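Side-chain contacts in mitochondrial enolase superfamily member 1 (Homo sapiens, PDB 4A35), which catalyses the magnesium-dependent dehydration of L-fuconate to 2-keto-3-deoxy-L-fuconate, a step in the breakdown of L-fucose: residues P355-V360 / E364-L369; L369-Y374 / Y407-D412; M2-I7 / D48-C53. All blocks are in the same frame, centred on the assembly; numbering follows the deposited sequence.

Contact 3 comes first along the chain, and contacts 1 and 2 follow it in series. Contacts 1 and 2 lie in the enolase-type C-terminal barrel domain, share Leu369 and helix 362-377, and have centres about 10 Å apart; Pro355 of contact 1 touches Ile370 of contact 2 directly. Together they hold one helix between the loop 355-360, with its predicted active-site residue, and the segment 407-412. Contact 3, its centre about 24 Å from that of contact 1 and 23 Å from that of contact 2, ties the N-terminal tail to the turn between strands 36-44 and 52-58 of the three-stranded sheet and lies within the N-terminal domain, away from the annotated sites.

Contact 1 (P355-V360 / E364-L369); sequences PHAGGV and ELVQHL
This is a buried apolar contact in the enolase-type barrel domain, where Val366 of helix 362-377 packs under the active-site loop 355-360. The forked side chain of Val366 divides its two methyl groups along the loop. CG2 meets CB of Pro355 at 3.7 Å, while CG1 lies 3.9 Å from CB of Ala357. Between them the carbonyl O of His356 sits 3.6 Å from Val366 CG1, a packing contact with no hydrogen bond. CG1 stands between the backbone N and the carbonyl carbon (chi1 89°), which brings it up to Ala357. A branched, compact residue suits a helix face so close to a backbone; an alanine here would probably open a gap beneath Pro355 and Ala357 and leave this part of the loop less firmly backed.

The CB of His356 points away from the helix, and its side chain lies next to those of Glu306 and Glu387, near the bound magnesium ion; ND1 is hydrogen-bonded to Asp329. His356 is a predicted active-site residue, and His356, Ala357 and Gly358 probably bind substrate, as in related enzymes. Gly358 suits a backbone conformation in which a CB would press on the preceding carbonyl O. A water with more acceptors near it than protons to give lies 2.8 Å from OE1 of Glu364, within hydrogen-bonding distance, and 3.3 Å from O of Gly358, at best a weak bond.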
loop_
_atom_site.group_PDB
_atom_site.type_symbol
_atom_site.label_atom_id
_atom_site.label_comp_id
_atom_site.label_asym_id
_atom_site.label_seq_id
_atom_site.Cartn_x
_atom_site.Cartn_y
_atom_site.Cartn_z
ATOM N N PRO A 355 -5.687 20.577 2.168
ATOM C CA PRO A 355 -5.773 19.326 2.947
ATOM C C PRO A 355 -7.118 18.606 2.861
ATOM O O PRO A 355 -8.181 19.243 2.739
ATOM C CB PRO A 355 -5.558 19.803 4.397
ATOM C CG PRO A 355 -4.663 20.984 4.242
ATOM C CD PRO A 355 -5.166 21.702 2.991
ATOM N N HIS A 356 -7.060 17.278 2.979
ATOM C CA HIS A 356 -8.234 16.468 3.167
ATOM C C HIS A 356 -8.562 16.499 4.665
ATOM O O HIS A 356 -7.664 16.509 5.526
ATOM C CB HIS A 356 -8.000 15.012 2.669
ATOM C CG HIS A 356 -9.030 14.014 3.125
ATOM N ND1 HIS A 356 -8.758 13.099 4.152
ATOM C CD2 HIS A 356 -10.285 13.789 2.673
ATOM C CE1 HIS A 356 -9.851 12.354 4.278
ATOM N NE2 HIS A 356 -10.787 12.716 3.405
ATOM N N ALA A 357 -9.834 16.423 4.980
ATOM C CA ALA A 357 -10.234 16.372 6.385
ATOM C C ALA A 357 -11.619 15.684 6.525
ATOM O O ALA A 357 -11.990 14.884 5.648
ATOM C CB ALA A 357 -10.203 17.767 6.996
ATOM N N GLY A 358 -12.269 15.853 7.676
ATOM C CA GLY A 358 -13.532 15.187 7.986
ATOM C C GLY A 358 -13.271 13.928 8.793
ATOM O O GLY A 358 -12.387 13.917 9.653
ATOM N N GLY A 359 -14.022 12.858 8.517
ATOM C CA GLY A 359 -13.843 11.617 9.258
ATOM C C GLY A 359 -13.920 11.780 10.770
ATOM O O GLY A 359 -14.763 12.521 11.251
ATOM N N VAL A 360 -13.053 11.073 11.511
ATOM C CA VAL A 360 -12.884 11.166 12.969
ATOM C C VAL A 360 -11.639 11.964 13.257
ATOM O O VAL A 360 -10.530 11.402 13.153
ATOM C CB VAL A 360 -12.752 9.761 13.693
ATOM C CG1 VAL A 360 -12.710 9.936 15.222
ATOM C CG2 VAL A 360 -13.870 8.832 13.297
ATOM N N GLU A 364 -9.315 18.270 13.278
ATOM C CA GLU A 364 -8.585 18.612 14.494
ATOM C C GLU A 364 -7.050 18.522 14.282
ATOM O O GLU A 364 -6.334 19.392 14.772
ATOM C CB GLU A 364 -8.992 17.664 15.641
ATOM C CG GLU A 364 -10.312 18.025 16.342
ATOM C CD GLU A 364 -11.592 18.001 15.512
ATOM O OE1 GLU A 364 -11.670 17.219 14.534
ATOM O OE2 GLU A 364 -12.573 18.652 15.942
ATOM N N LEU A 365 -6.583 17.560 13.489
ATOM C CA LEU A 365 -5.103 17.396 13.292
ATOM C C LEU A 365 -4.595 18.205 12.130
ATOM O O LEU A 365 -3.649 18.949 12.284
ATOM C CB LEU A 365 -4.715 15.905 13.045
ATOM C CG LEU A 365 -4.617 15.006 14.276
ATOM C CD1 LEU A 365 -5.974 14.949 15.041
ATOM C CD2 LEU A 365 -4.127 13.580 13.884
ATOM N N VAL A 366 -5.203 18.033 10.958
ATOM C CA VAL A 366 -4.668 18.600 9.733
ATOM C C VAL A 366 -4.620 20.163 9.760
ATOM O O VAL A 366 -3.730 20.728 9.144
ATOM C CB VAL A 366 -5.345 18.035 8.494
ATOM C CG1 VAL A 366 -6.589 18.825 8.088
ATOM C CG2 VAL A 366 -4.319 17.912 7.351
ATOM N N GLN A 367 -5.512 20.807 10.508
ATOM C CA GLN A 367 -5.507 22.297 10.647
ATOM C C GLN A 367 -4.087 22.774 11.146
ATOM O O GLN A 367 -3.610 23.805 10.704
ATOM C CB GLN A 367 -6.631 22.744 11.633
ATOM C CG GLN A 367 -6.425 22.240 13.063
ATOM C CD GLN A 367 -7.491 22.750 14.028
ATOM O OE1 GLN A 367 -8.124 23.811 13.802
ATOM N NE2 GLN A 367 -7.769 21.955 15.051
ATOM N N HIS A 368 -3.415 21.994 12.059
ATOM C CA HIS A 368 -2.085 22.376 12.545
ATOM C C HIS A 368 -1.088 22.387 11.398
ATOM O O HIS A 368 -0.221 23.249 11.341
ATOM C CB HIS A 368 -1.600 21.358 13.626
ATOM C CG HIS A 368 -2.327 21.430 14.936
ATOM N ND1 HIS A 368 -1.838 22.201 15.989
ATOM C CD2 HIS A 368 -3.456 20.808 15.329
ATOM C CE1 HIS A 368 -2.711 22.046 16.969
ATOM N NE2 HIS A 368 -3.693 21.196 16.628
ATOM N N LEU A 369 -1.175 21.381 10.530
ATOM C CA LEU A 369 -0.199 21.234 9.450
ATOM C C LEU A 369 -0.334 22.384 8.417
ATOM O O LEU A 369 0.676 22.915 7.934
ATOM C CB LEU A 369 -0.333 19.855 8.777
ATOM C CG LEU A 369 -0.116 18.632 9.694
ATOM C CD1 LEU A 369 -0.431 17.288 8.924
ATOM C CD2 LEU A 369 1.259 18.603 10.265
HETATM O O HOH W 1 -12.585 16.186 12.079
#

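Contact 2 (L369-Y374 / Y407-D412); sequences LIIFDY and YMPPKD. With EDO (1,2-ethanediol), chain G.
In the enolase-type barrel domain, helix 362-377 packs through Ile371 against the chain that follows strand 406-408, in a largely buried contact. Its terminal methyl does the touching: CD1 of Ile371 lies 3.8 Å from CA of Pro409 and 4.1 Å from its CB, and the two side chains cross at about a right angle. Pro410 adds its CD, 4.2 Å from the same CD1 of Ile371, which also lies 4.4 Å from the carbonyl O of Tyr407, packing loosely. CG1 stands anti to the carbonyl carbon (chi1 -73°) and the chain runs on extended (chi2 163°), which brings CD1 up to the prolines; an isoleucine is long enough for this. Two prolines suit the other side, offering apolar rings on a restricted backbone.

The side chain of Tyr407 lies between helix 362-377 and strand 188-192, touching Tyr188 and Ala190, and its OH is hydrogen-bonded to the carbonyl O of Glu387. Asp373 belongs with Tyr188 and Ser380 to a second magnesium site. One turn beyond Ile371, Tyr374 meets 1,2-ethanediol, probably from the crystallisation liquor. Its O1 lies in plane at the ring edge and shares a 2.6 Å hydrogen bond with Tyr374 OH.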
loop_
_atom_site.group_PDB
_atom_site.type_symbol
_atom_site.label_atom_id
_atom_site.label_comp_id
_atom_site.label_asym_id
_atom_site.label_seq_id
_atom_site.Cartn_x
_atom_site.Cartn_y
_atom_site.Cartn_z
ATOM N N LEU A 369 -1.175 21.381 10.530
ATOM C CA LEU A 369 -0.199 21.234 9.450
ATOM C C LEU A 369 -0.334 22.384 8.417
ATOM O O LEU A 369 0.676 22.915 7.934
ATOM C CB LEU A 369 -0.333 19.855 8.777
ATOM C CG LEU A 369 -0.116 18.632 9.694
ATOM C CD1 LEU A 369 -0.431 17.288 8.924
ATOM C CD2 LEU A 369 1.259 18.603 10.265
ATOM N N ILE A 370 -1.573 22.742 8.068
ATOM C CA ILE A 370 -1.780 23.769 7.042
ATOM C C ILE A 370 -1.558 25.205 7.602
ATOM O O ILE A 370 -1.080 26.061 6.854
ATOM C CB ILE A 370 -3.127 23.579 6.307
ATOM C CG1 ILE A 370 -3.074 24.185 4.891
ATOM C CG2 ILE A 370 -4.379 24.023 7.106
ATOM C CD1 ILE A 370 -1.977 23.504 3.853
ATOM N N ILE A 371 -1.832 25.431 8.914
ATOM C CA ILE A 371 -1.512 26.714 9.530
ATOM C C ILE A 371 0.036 26.864 9.500
ATOM O O ILE A 371 0.543 27.926 9.158
ATOM C CB ILE A 371 -2.143 26.839 10.916
ATOM C CG1 ILE A 371 -3.698 27.049 10.763
ATOM C CG2 ILE A 371 -1.480 27.948 11.768
ATOM C CD1 ILE A 371 -4.437 26.789 12.032
ATOM N N PHE A 372 0.757 25.782 9.890
ATOM C CA PHE A 372 2.225 25.767 9.814
ATOM C C PHE A 372 2.682 26.031 8.354
ATOM O O PHE A 372 3.565 26.870 8.146
ATOM C CB PHE A 372 2.840 24.470 10.378
ATOM C CG PHE A 372 4.293 24.284 9.937
ATOM C CD1 PHE A 372 5.312 25.056 10.494
ATOM C CD2 PHE A 372 4.622 23.381 8.916
ATOM C CE1 PHE A 372 6.649 24.897 10.073
ATOM C CE2 PHE A 372 5.947 23.275 8.454
ATOM C CZ PHE A 372 6.954 24.025 9.052
ATOM N N ASP A 373 2.027 25.380 7.372
ATOM C CA ASP A 373 2.361 25.570 5.961
ATOM C C ASP A 373 2.297 27.089 5.609
ATOM O O ASP A 373 3.241 27.635 5.010
ATOM C CB ASP A 373 1.423 24.765 5.047
ATOM C CG ASP A 373 1.763 25.019 3.604
ATOM O OD1 ASP A 373 2.873 24.638 3.191
ATOM O OD2 ASP A 373 0.965 25.708 2.911
ATOM N N TYR A 374 1.159 27.736 5.922
ATOM C CA TYR A 374 1.002 29.166 5.635
ATOM C C TYR A 374 2.064 30.037 6.303
ATOM O O TYR A 374 2.658 30.913 5.654
ATOM C CB TYR A 374 -0.395 29.685 6.068
ATOM C CG TYR A 374 -0.560 31.179 5.818
ATOM C CD1 TYR A 374 -0.615 31.688 4.524
ATOM C CD2 TYR A 374 -0.610 32.084 6.880
ATOM C CE1 TYR A 374 -0.730 33.057 4.291
ATOM C CE2 TYR A 374 -0.732 33.461 6.656
ATOM C CZ TYR A 374 -0.800 33.940 5.366
ATOM O OH TYR A 374 -0.901 35.296 5.160
ATOM N N TYR A 407 -10.666 28.187 9.950
ATOM C CA TYR A 407 -10.091 27.473 11.087
ATOM C C TYR A 407 -9.334 28.451 11.992
ATOM O O TYR A 407 -8.250 28.912 11.610
ATOM C CB TYR A 407 -9.117 26.388 10.583
ATOM C CG TYR A 407 -9.783 25.111 10.127
ATOM C CD1 TYR A 407 -10.013 24.066 11.021
ATOM C CD2 TYR A 407 -10.148 24.927 8.792
ATOM C CE1 TYR A 407 -10.487 22.819 10.579
ATOM C CE2 TYR A 407 -10.664 23.701 8.343
ATOM C CZ TYR A 407 -10.848 22.661 9.248
ATOM O OH TYR A 407 -11.340 21.441 8.848
ATOM N N MET A 408 -9.839 28.692 13.205
ATOM C CA MET A 408 -9.112 29.537 14.129
ATOM C C MET A 408 -7.987 28.683 14.752
ATOM O O MET A 408 -8.249 27.511 15.092
ATOM C CB MET A 408 -10.067 30.133 15.178
ATOM C CG MET A 408 -11.160 30.971 14.553
ATOM S SD MET A 408 -10.627 32.243 13.364
ATOM C CE MET A 408 -9.717 33.337 14.477
ATOM N N PRO A 409 -6.734 29.196 14.785
ATOM C CA PRO A 409 -5.609 28.374 15.289
ATOM C C PRO A 409 -5.831 27.816 16.697
ATOM O O PRO A 409 -6.114 28.589 17.619
ATOM C CB PRO A 409 -4.416 29.345 15.275
ATOM C CG PRO A 409 -4.780 30.395 14.270
ATOM C CD PRO A 409 -6.280 30.567 14.454
ATOM N N PRO A 410 -5.636 26.497 16.894
ATOM C CA PRO A 410 -5.771 25.927 18.258
ATOM C C PRO A 410 -4.897 26.649 19.289
ATOM O O PRO A 410 -3.752 27.010 19.001
ATOM C CB PRO A 410 -5.318 24.471 18.081
ATOM C CG PRO A 410 -5.680 24.148 16.643
ATOM C CD PRO A 410 -5.376 25.445 15.882
ATOM N N LYS A 411 -5.443 26.891 20.475
ATOM C CA LYS A 411 -4.731 27.617 21.526
ATOM C C LYS A 411 -4.080 26.708 22.553
ATOM O O LYS A 411 -3.133 27.128 23.240
ATOM C CB LYS A 411 -5.697 28.583 22.252
ATOM C CG LYS A 411 -6.141 29.753 21.366
ATOM C CD LYS A 411 -7.529 30.256 21.754
ATOM C CE LYS A 411 -7.764 31.672 21.304
ATOM N NZ LYS A 411 -9.016 32.219 21.887
ATOM N N ASP A 412 -4.612 25.495 22.709
ATOM C CA ASP A 412 -4.143 24.604 23.764
ATOM C C ASP A 412 -2.931 23.797 23.373
ATOM O O ASP A 412 -2.781 23.459 22.198
ATOM C CB ASP A 412 -5.264 23.658 24.213
ATOM C CG ASP A 412 -6.488 24.404 24.772
ATOM O OD1 ASP A 412 -6.367 25.010 25.850
ATOM O OD2 ASP A 412 -7.523 24.459 24.071
HETATM C C1 EDO G . -1.180 36.434 1.583
HETATM O O1 EDO G . -0.431 35.841 2.625
HETATM C C2 EDO G . -2.361 35.556 1.152
HETATM O O2 EDO G . -1.909 34.644 0.175
#

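Contact 3 (M2-I7 / D48-C53); sequences MVRGRI and DGIKGC
Arg4 and Asp48 meet in a surface salt bridge, their side chains coming from opposite directions. The guanidinium approaches side-on and puts two nitrogens on one oxygen: NH2 of Arg4 lies 2.6 Å from OD2 of Asp48, and NE of Arg4 is 3.0 Å from that same OD2. Neither bond is straight, with N-H...O angles of 148° and 134°, as two donors converge on one acceptor. OD2 stays near the guanidinium plane, but the carboxylate is turned 71° from it. The Arg4 chain bends at chi2 and runs extended beyond it, which brings the guanidinium to Asp48.

OD1 of Asp48 accepts the backbone N of Ile50 at 3.0 Å, from above the carboxylate plane, closing an Asx turn that helps to hold the carboxylate in place; aspartate suits this role because its short side chain can fold back on its own backbone. Positive phi at Gly49 suits a residue without a side chain. Arg4 is steadied in turn by NH1, which donates to the carbonyl O of Met2 at 2.7 Å, while CG1 of Ile50 touches NH2 of Arg4 at 4.1 Å.

Farther out, Gln130 of helix 110-131 donates to the carbonyl O of Arg4, and Ile50 rests on Leu126 and Lys129 of that helix. The bridge therefore joins the tail leading into strand 7-16 to the turn between strands 36-44 and 52-58, beside helix 110-131.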
loop_
_atom_site.group_PDB
_atom_site.type_symbol
_atom_site.label_atom_id
_atom_site.label_comp_id
_atom_site.label_asym_id
_atom_site.label_seq_id
_atom_site.Cartn_x
_atom_site.Cartn_y
_atom_site.Cartn_z
ATOM N N MET A 2 11.724 21.346 27.142
ATOM C CA MET A 2 10.981 20.938 28.334
ATOM C C MET A 2 10.642 19.433 28.283
ATOM O O MET A 2 9.843 18.953 29.093
ATOM C CB MET A 2 9.692 21.776 28.414
ATOM C CG MET A 2 9.934 23.260 28.731
ATOM S SD MET A 2 8.787 23.818 29.997
ATOM C CE MET A 2 7.346 24.164 29.000
ATOM N N VAL A 3 11.281 18.686 27.357
ATOM C CA VAL A 3 11.024 17.264 27.120
ATOM C C VAL A 3 11.644 16.422 28.235
ATOM O O VAL A 3 12.814 16.612 28.580
ATOM C CB VAL A 3 11.519 16.839 25.713
ATOM C CG1 VAL A 3 11.431 15.334 25.508
ATOM C CG2 VAL A 3 10.722 17.556 24.640
ATOM N N ARG A 4 10.858 15.470 28.767
ATOM C CA ARG A 4 11.295 14.611 29.868
ATOM C C ARG A 4 10.482 13.325 29.861
ATOM O O ARG A 4 9.399 13.269 29.262
ATOM C CB ARG A 4 11.120 15.354 31.220
ATOM C CG ARG A 4 9.643 15.614 31.640
ATOM C CD ARG A 4 9.071 16.926 31.121
ATOM N NE ARG A 4 7.640 17.088 31.405
ATOM C CZ ARG A 4 6.919 18.168 31.096
ATOM N NH1 ARG A 4 7.484 19.202 30.479
ATOM N NH2 ARG A 4 5.629 18.223 31.404
ATOM N N GLY A 5 10.989 12.327 30.561
ATOM C CA GLY A 5 10.253 11.097 30.739
ATOM C C GLY A 5 10.562 9.984 29.774
ATOM O O GLY A 5 11.011 10.208 28.652
ATOM N N ARG A 6 10.361 8.772 30.275
ATOM C CA ARG A 6 10.464 7.512 29.551
ATOM C C ARG A 6 9.052 7.045 29.241
ATOM O O ARG A 6 8.211 7.018 30.134
ATOM C CB ARG A 6 11.239 6.460 30.366
ATOM C CG ARG A 6 11.613 5.260 29.492
ATOM C CD ARG A 6 12.594 4.304 30.147
ATOM N NE ARG A 6 13.884 4.935 30.453
ATOM C CZ ARG A 6 15.006 4.770 29.761
ATOM N NH1 ARG A 6 15.010 4.045 28.648
ATOM N NH2 ARG A 6 16.125 5.355 30.158
ATOM N N ILE A 7 8.788 6.675 27.975
ATOM C CA ILE A 7 7.465 6.191 27.590
ATOM C C ILE A 7 7.274 4.833 28.305
ATOM O O ILE A 7 8.108 3.959 28.166
ATOM C CB ILE A 7 7.312 6.135 26.052
ATOM C CG1 ILE A 7 7.191 7.600 25.545
ATOM C CG2 ILE A 7 6.084 5.277 25.666
ATOM C CD1 ILE A 7 7.654 7.821 24.246
ATOM N N ASP A 48 3.557 13.925 35.502
ATOM C CA ASP A 48 3.051 15.271 35.206
ATOM C C ASP A 48 1.614 15.223 34.679
ATOM O O ASP A 48 1.053 16.263 34.363
ATOM C CB ASP A 48 3.969 15.993 34.189
ATOM C CG ASP A 48 4.227 15.268 32.872
ATOM O OD1 ASP A 48 3.582 14.221 32.620
ATOM O OD2 ASP A 48 5.076 15.739 32.097
ATOM N N GLY A 49 1.057 14.021 34.557
ATOM C CA GLY A 49 -0.275 13.772 33.994
ATOM C C GLY A 49 -0.415 14.070 32.502
ATOM O O GLY A 49 -1.530 14.031 31.970
ATOM N N ILE A 50 0.706 14.325 31.793
ATOM C CA ILE A 50 0.633 14.650 30.348
ATOM C C ILE A 50 0.696 13.345 29.567
ATOM O O ILE A 50 1.639 12.570 29.744
ATOM C CB ILE A 50 1.722 15.665 29.866
ATOM C CG1 ILE A 50 1.759 17.002 30.676
ATOM C CG2 ILE A 50 1.689 15.854 28.335
ATOM C CD1 ILE A 50 0.611 17.987 30.497
ATOM N N LYS A 51 -0.294 13.118 28.706
ATOM C CA LYS A 51 -0.370 11.908 27.875
ATOM C C LYS A 51 -0.364 12.269 26.422
ATOM O O LYS A 51 -0.826 13.353 26.048
ATOM C CB LYS A 51 -1.624 11.096 28.213
ATOM C CG LYS A 51 -1.650 10.631 29.665
ATOM C CD LYS A 51 -2.928 9.896 29.998
ATOM C CE LYS A 51 -2.977 9.643 31.485
ATOM N NZ LYS A 51 -4.046 8.688 31.844
ATOM N N GLY A 52 0.222 11.392 25.622
ATOM C CA GLY A 52 0.219 11.535 24.183
ATOM C C GLY A 52 -0.944 10.750 23.606
ATOM O O GLY A 52 -1.072 9.544 23.844
ATOM N N CYS A 53 -1.833 11.444 22.877
ATOM C CA CYS A 53 -2.966 10.807 22.223
ATOM C C CYS A 53 -2.762 10.794 20.705
ATOM O O CYS A 53 -2.293 11.769 20.123
ATOM C CB CYS A 53 -4.263 11.502 22.611
ATOM S SG CYS A 53 -4.484 11.680 24.407
#